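Local coordinates for protein agarase (Pseudoalteromonas fuliginea, PDB 6XJ9) that probably hydrolyses glycosidic linkages of agarose, as a family 50 glycoside hydrolase of a marine bacterium, at residues K289-L292 with Y298-L301; S264-W269 with G279-A284. All coordinates share one frame; numbering follows the deposited sequence.

Contact 1. Residues K289-L292 with Y298-L301; sequences KWSL and YLYL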
loop_
_atom_site.group_PDB
_atom_site.type_symbol
_atom_site.label_atom_id
_atom_site.label_comp_id
_atom_site.label_asym_id
_atom_site.label_seq_id
_atom_site.Cartn_x
_atom_site.Cartn_y
_atom_site.Cartn_z
ATOM N N LYS A 289 -27.774 17.500 -7.232
ATOM C CA LYS A 289 -27.052 17.025 -6.064
ATOM C C LYS A 289 -26.789 18.197 -5.123
ATOM O O LYS A 289 -26.545 19.314 -5.576
ATOM C CB LYS A 289 -25.732 16.380 -6.501
ATOM C CG LYS A 289 -25.883 15.190 -7.442
ATOM C CD LYS A 289 -24.572 14.710 -8.005
ATOM C CE LYS A 289 -24.730 13.492 -8.895
ATOM N NZ LYS A 289 -23.555 12.601 -8.742
ATOM N N TRP A 290 -26.810 17.928 -3.810
ATOM C CA TRP A 290 -26.455 18.962 -2.853
ATOM C C TRP A 290 -24.976 19.328 -2.992
ATOM O O TRP A 290 -24.147 18.487 -3.355
ATOM C CB TRP A 290 -26.852 18.580 -1.427
ATOM C CG TRP A 290 -28.292 18.894 -1.144
ATOM C CD1 TRP A 290 -29.334 18.014 -1.076
ATOM C CD2 TRP A 290 -28.848 20.201 -0.913
ATOM N NE1 TRP A 290 -30.499 18.676 -0.796
ATOM C CE2 TRP A 290 -30.230 20.024 -0.692
ATOM C CE3 TRP A 290 -28.308 21.500 -0.857
ATOM C CZ2 TRP A 290 -31.080 21.104 -0.436
ATOM C CZ3 TRP A 290 -29.152 22.566 -0.609
ATOM C CH2 TRP A 290 -30.521 22.366 -0.386
ATOM N N SER A 291 -24.678 20.604 -2.735
ATOM C CA SER A 291 -23.312 21.099 -2.694
ATOM C C SER A 291 -23.200 22.144 -1.594
ATOM O O SER A 291 -24.215 22.656 -1.106
ATOM C CB SER A 291 -22.904 21.694 -4.007
ATOM O OG SER A 291 -21.508 21.966 -4.032
ATOM N N LEU A 292 -21.958 22.436 -1.199
ATOM C CA LEU A 292 -21.716 23.697 -0.528
ATOM C C LEU A 292 -21.271 24.674 -1.602
ATOM O O LEU A 292 -21.014 24.277 -2.738
ATOM C CB LEU A 292 -20.663 23.543 0.575
ATOM C CG LEU A 292 -21.076 22.685 1.776
ATOM C CD1 LEU A 292 -20.041 22.791 2.896
ATOM C CD2 LEU A 292 -22.465 23.058 2.288
ATOM N N TYR A 298 -17.784 29.417 -5.740
ATOM C CA TYR A 298 -17.399 28.166 -6.372
ATOM C C TYR A 298 -17.985 27.004 -5.578
ATOM O O TYR A 298 -18.112 27.104 -4.363
ATOM C CB TYR A 298 -15.878 27.991 -6.354
ATOM C CG TYR A 298 -15.138 29.024 -7.155
ATOM C CD1 TYR A 298 -15.051 28.918 -8.534
ATOM C CD2 TYR A 298 -14.560 30.124 -6.541
ATOM C CE1 TYR A 298 -14.394 29.873 -9.290
ATOM C CE2 TYR A 298 -13.887 31.084 -7.282
ATOM C CZ TYR A 298 -13.803 30.952 -8.659
ATOM O OH TYR A 298 -13.164 31.890 -9.410
ATOM N N LEU A 299 -18.274 25.890 -6.263
ATOM C CA LEU A 299 -18.761 24.694 -5.585
ATOM C C LEU A 299 -17.703 24.174 -4.615
ATOM O O LEU A 299 -16.507 24.346 -4.842
ATOM C CB LEU A 299 -19.169 23.613 -6.593
ATOM C CG LEU A 299 -20.396 23.892 -7.464
ATOM C CD1 LEU A 299 -20.946 22.584 -8.002
ATOM C CD2 LEU A 299 -21.484 24.645 -6.708
ATOM N N TYR A 300 -18.163 23.528 -3.536
ATOM C CA TYR A 300 -17.292 23.151 -2.431
ATOM C C TYR A 300 -17.862 21.913 -1.755
ATOM O O TYR A 300 -19.060 21.838 -1.508
ATOM C CB TYR A 300 -17.175 24.315 -1.440
ATOM C CG TYR A 300 -16.304 24.101 -0.224
ATOM C CD1 TYR A 300 -14.935 24.329 -0.259
ATOM C CD2 TYR A 300 -16.859 23.692 0.979
ATOM C CE1 TYR A 300 -14.142 24.127 0.865
ATOM C CE2 TYR A 300 -16.085 23.497 2.109
ATOM C CZ TYR A 300 -14.720 23.720 2.061
ATOM O OH TYR A 300 -13.969 23.543 3.194
ATOM N N LEU A 301 -16.985 20.934 -1.511
ATOM C CA LEU A 301 -17.294 19.773 -0.689
ATOM C C LEU A 301 -16.315 19.775 0.482
ATOM O O LEU A 301 -15.161 20.167 0.312
ATOM C CB LEU A 301 -17.120 18.510 -1.534
ATOM C CG LEU A 301 -18.014 18.374 -2.766
ATOM C CD1 LEU A 301 -17.561 17.199 -3.606
ATOM C CD2 LEU A 301 -19.481 18.213 -2.393
#
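Leu292 and Tyr300 form an antiparallel hydrogen-bonded pair, their CA atoms 4.8 Å apart. Leu292 N donates to Tyr300 O (3.0 Å), and Tyr300 N donates back to Leu292 O (3.1 Å). Leu292 O takes a second donor, the hydroxyl of Ser291, whose OG lies 2.7 Å away. The two reach this oxygen differently: OG sits in the carbonyl plane on a lone pair, while Tyr300 N comes from above, 59° out of that plane. Ser291 can do this because its OG stands anti to the backbone N (chi1 -170°), folded beside its own carbonyl carbon. There OG also touches the branch of Leu299, 3.8 Å from CD2. An alanine in place of Ser291 would probably leave Leu292 O with one of these two donors and open a small gap beside Leu299. On the other face, Leu292 and Tyr300 meet at the ring edge: Leu292 CB lies in the ring plane and Leu292 CD1 comes within 3.8 Å of Tyr300 CD2. The far end of Tyr300 is held by its OH bonding to Ser431 O, and Phe763 of helix 745-763 covers Ser291 and Leu299. This is a beta hairpin, strand 289-293 with strand 299-305, whose second strand runs parallel to strand 709-714, consistent with the (beta/alpha)8 barrel of this family.

Contact 2. Residues S264-W269 with G279-A284; sequences SRFGGW and GYFRTA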
loop_
_atom_site.group_PDB
_atom_site.type_symbol
_atom_site.label_atom_id
_atom_site.label_comp_id
_atom_site.label_asym_id
_atom_site.label_seq_id
_atom_site.Cartn_x
_atom_site.Cartn_y
_atom_site.Cartn_z
ATOM N N SER A 264 -9.944 26.763 -5.891
ATOM C CA SER A 264 -10.094 28.167 -5.537
ATOM C C SER A 264 -9.446 28.418 -4.178
ATOM O O SER A 264 -9.094 27.469 -3.478
ATOM C CB SER A 264 -11.542 28.601 -5.568
ATOM O OG SER A 264 -12.290 27.974 -4.528
ATOM N N ARG A 265 -9.292 29.698 -3.810
ATOM C CA ARG A 265 -8.555 30.047 -2.601
ATOM C C ARG A 265 -9.188 29.405 -1.362
ATOM O O ARG A 265 -8.472 29.038 -0.442
ATOM C CB ARG A 265 -8.335 31.561 -2.470
ATOM C CG ARG A 265 -9.581 32.428 -2.583
ATOM C CD ARG A 265 -9.289 33.927 -2.514
ATOM N NE ARG A 265 -10.513 34.601 -2.091
ATOM C CZ ARG A 265 -10.623 35.868 -1.708
ATOM N NH1 ARG A 265 -9.564 36.661 -1.691
ATOM N NH2 ARG A 265 -11.801 36.329 -1.321
ATOM N N PHE A 266 -10.520 29.261 -1.361
ATOM C CA PHE A 266 -11.259 28.618 -0.284
ATOM C C PHE A 266 -11.411 27.110 -0.521
ATOM O O PHE A 266 -12.207 26.462 0.152
ATOM C CB PHE A 266 -12.618 29.299 -0.066
ATOM C CG PHE A 266 -12.563 30.651 0.601
ATOM C CD1 PHE A 266 -12.420 30.768 1.975
ATOM C CD2 PHE A 266 -12.687 31.817 -0.139
ATOM C CE1 PHE A 266 -12.386 32.011 2.598
ATOM C CE2 PHE A 266 -12.638 33.059 0.480
ATOM C CZ PHE A 266 -12.489 33.157 1.844
ATOM N N GLY A 267 -10.639 26.539 -1.457
ATOM C CA GLY A 267 -10.632 25.095 -1.679
ATOM C C GLY A 267 -11.810 24.587 -2.520
ATOM O O GLY A 267 -12.088 23.388 -2.567
ATOM N N GLY A 268 -12.496 25.496 -3.217
ATOM C CA GLY A 268 -13.584 25.070 -4.081
ATOM C C GLY A 268 -13.128 24.702 -5.495
ATOM O O GLY A 268 -11.934 24.718 -5.820
ATOM N N TRP A 269 -14.126 24.393 -6.326
ATOM C CA TRP A 269 -13.966 23.861 -7.671
ATOM C C TRP A 269 -13.742 25.015 -8.644
ATOM O O TRP A 269 -14.702 25.601 -9.140
ATOM C CB TRP A 269 -15.213 23.044 -8.049
ATOM C CG TRP A 269 -15.085 22.274 -9.326
ATOM C CD1 TRP A 269 -13.930 21.871 -9.935
ATOM C CD2 TRP A 269 -16.161 21.756 -10.127
ATOM N NE1 TRP A 269 -14.216 21.160 -11.071
ATOM C CE2 TRP A 269 -15.576 21.071 -11.212
ATOM C CE3 TRP A 269 -17.556 21.806 -10.033
ATOM C CZ2 TRP A 269 -16.338 20.455 -12.202
ATOM C CZ3 TRP A 269 -18.310 21.197 -11.011
ATOM C CH2 TRP A 269 -17.708 20.532 -12.080
ATOM N N GLY A 279 -19.769 35.869 0.208
ATOM C CA GLY A 279 -18.675 36.105 1.141
ATOM C C GLY A 279 -18.704 35.144 2.330
ATOM O O GLY A 279 -17.920 35.312 3.259
ATOM N N TYR A 280 -19.616 34.151 2.297
ATOM C CA TYR A 280 -19.675 33.105 3.317
ATOM C C TYR A 280 -19.948 31.732 2.705
ATOM O O TYR A 280 -20.555 31.620 1.642
ATOM C CB TYR A 280 -20.729 33.449 4.370
ATOM C CG TYR A 280 -20.451 34.751 5.073
ATOM C CD1 TYR A 280 -19.567 34.814 6.137
ATOM C CD2 TYR A 280 -21.033 35.929 4.634
ATOM C CE1 TYR A 280 -19.287 36.017 6.767
ATOM C CE2 TYR A 280 -20.751 37.143 5.241
ATOM C CZ TYR A 280 -19.885 37.182 6.317
ATOM O OH TYR A 280 -19.618 38.370 6.931
ATOM N N PHE A 281 -19.509 30.670 3.393
ATOM C CA PHE A 281 -19.860 29.323 2.961
ATOM C C PHE A 281 -21.369 29.142 3.110
ATOM O O PHE A 281 -21.942 29.605 4.090
ATOM C CB PHE A 281 -19.103 28.270 3.776
ATOM C CG PHE A 281 -17.654 28.114 3.385
ATOM C CD1 PHE A 281 -17.275 27.200 2.415
ATOM C CD2 PHE A 281 -16.668 28.890 3.979
ATOM C CE1 PHE A 281 -15.941 27.063 2.042
ATOM C CE2 PHE A 281 -15.337 28.749 3.611
ATOM C CZ PHE A 281 -14.974 27.829 2.649
ATOM N N ARG A 282 -21.999 28.469 2.142
ATOM C CA ARG A 282 -23.446 28.285 2.163
ATOM C C ARG A 282 -23.809 27.012 1.400
ATOM O O ARG A 282 -22.922 26.308 0.921
ATOM C CB ARG A 282 -24.114 29.531 1.574
ATOM C CG ARG A 282 -23.733 29.779 0.126
ATOM C CD ARG A 282 -24.286 31.077 -0.433
ATOM N NE ARG A 282 -23.966 31.201 -1.851
ATOM C CZ ARG A 282 -24.721 30.735 -2.846
ATOM N NH1 ARG A 282 -25.867 30.136 -2.587
ATOM N NH2 ARG A 282 -24.341 30.908 -4.097
ATOM N N THR A 283 -25.110 26.717 1.266
ATOM C CA THR A 283 -25.504 25.509 0.547
ATOM C C THR A 283 -26.147 25.862 -0.798
ATOM O O THR A 283 -26.668 26.964 -0.974
ATOM C CB THR A 283 -26.466 24.633 1.360
ATOM O OG1 THR A 283 -27.701 25.339 1.474
ATOM C CG2 THR A 283 -25.961 24.279 2.742
ATOM N N ALA A 284 -26.067 24.924 -1.752
ATOM C CA ALA A 284 -26.829 25.001 -2.995
ATOM C C ALA A 284 -26.877 23.632 -3.661
ATOM O O ALA A 284 -26.112 22.743 -3.312
ATOM C CB ALA A 284 -26.258 26.031 -3.948
#
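Ser264 OG is gripped twice, accepting from Gly268 N at 2.8 Å and bonding to Asp294 OD2 beyond the segment. The backbone closes the same small loop: Gly267 N donates to Ser264 O (2.7 Å) across a type I turn, and Ser264 N donates to Gly268 O (2.9 Å). This is the bonding pattern of a type I turn followed by a G1 bulge, with Gly267 at the positive phi (80°) the bulge calls for. A beta carbon on Gly268 would run into Ser264 OG, so glycine fits here.

The turn presents Phe266 to Phe281, and the side chains meet through carbon atoms alone. Phe266 CB rests 3.9 Å from Phe281 CZ, and Phe266 CD1 comes equally near Phe281 CE2. The ring planes stand at 89° with centroids 5.7 Å apart, yet the two side chains approach each other obliquely. With CG beside the backbone N and anti to the carbonyl carbon (chi1 -76°), the ring of Phe281 brings its outer end up to Phe266. Separately, the carbonyl O of Phe266 lies in the plane of the Phe281 ring, at its edge.

Both rings have further aromatic company: Phe266 meets Trp500, and Phe281 packs edge-to-face with Tyr300 while touching Met614. Strand 282-286, which Phe281 immediately precedes, is the outermost strand, within this chain, of the mixed sheet that also holds strands 289-293 and 299-305. The arrangement is thus a buried type I turn with G1 bulge, in the long loop after helix 242-252, whose second corner residue, Phe266, packs on Phe281 at the entry to that strand.

How the contacts relate
The centres of contact 1 and contact 2 lie about 8 Å apart, and the two come in series along the chain: 264-269 and 279-284 first, then 289-292 and 298-301. Strands 282-286, 289-293 and 299-305 lie side by side in one mixed sheet, so contact 2 leads into the first strand and contact 1 joins the next two. Probable hydrogen bonds tie them together, Ser291 N to Ala284 O (2.6 Å) and Trp269 N to Leu299 O (2.8 Å). Residues 264-269 thus lie against the hairpin as well as the run into its neighbour, so the turn, the strand it precedes and the hairpin are in direct contact at one end of the mixed sheet, beside the parallel strands of the probable catalytic barrel.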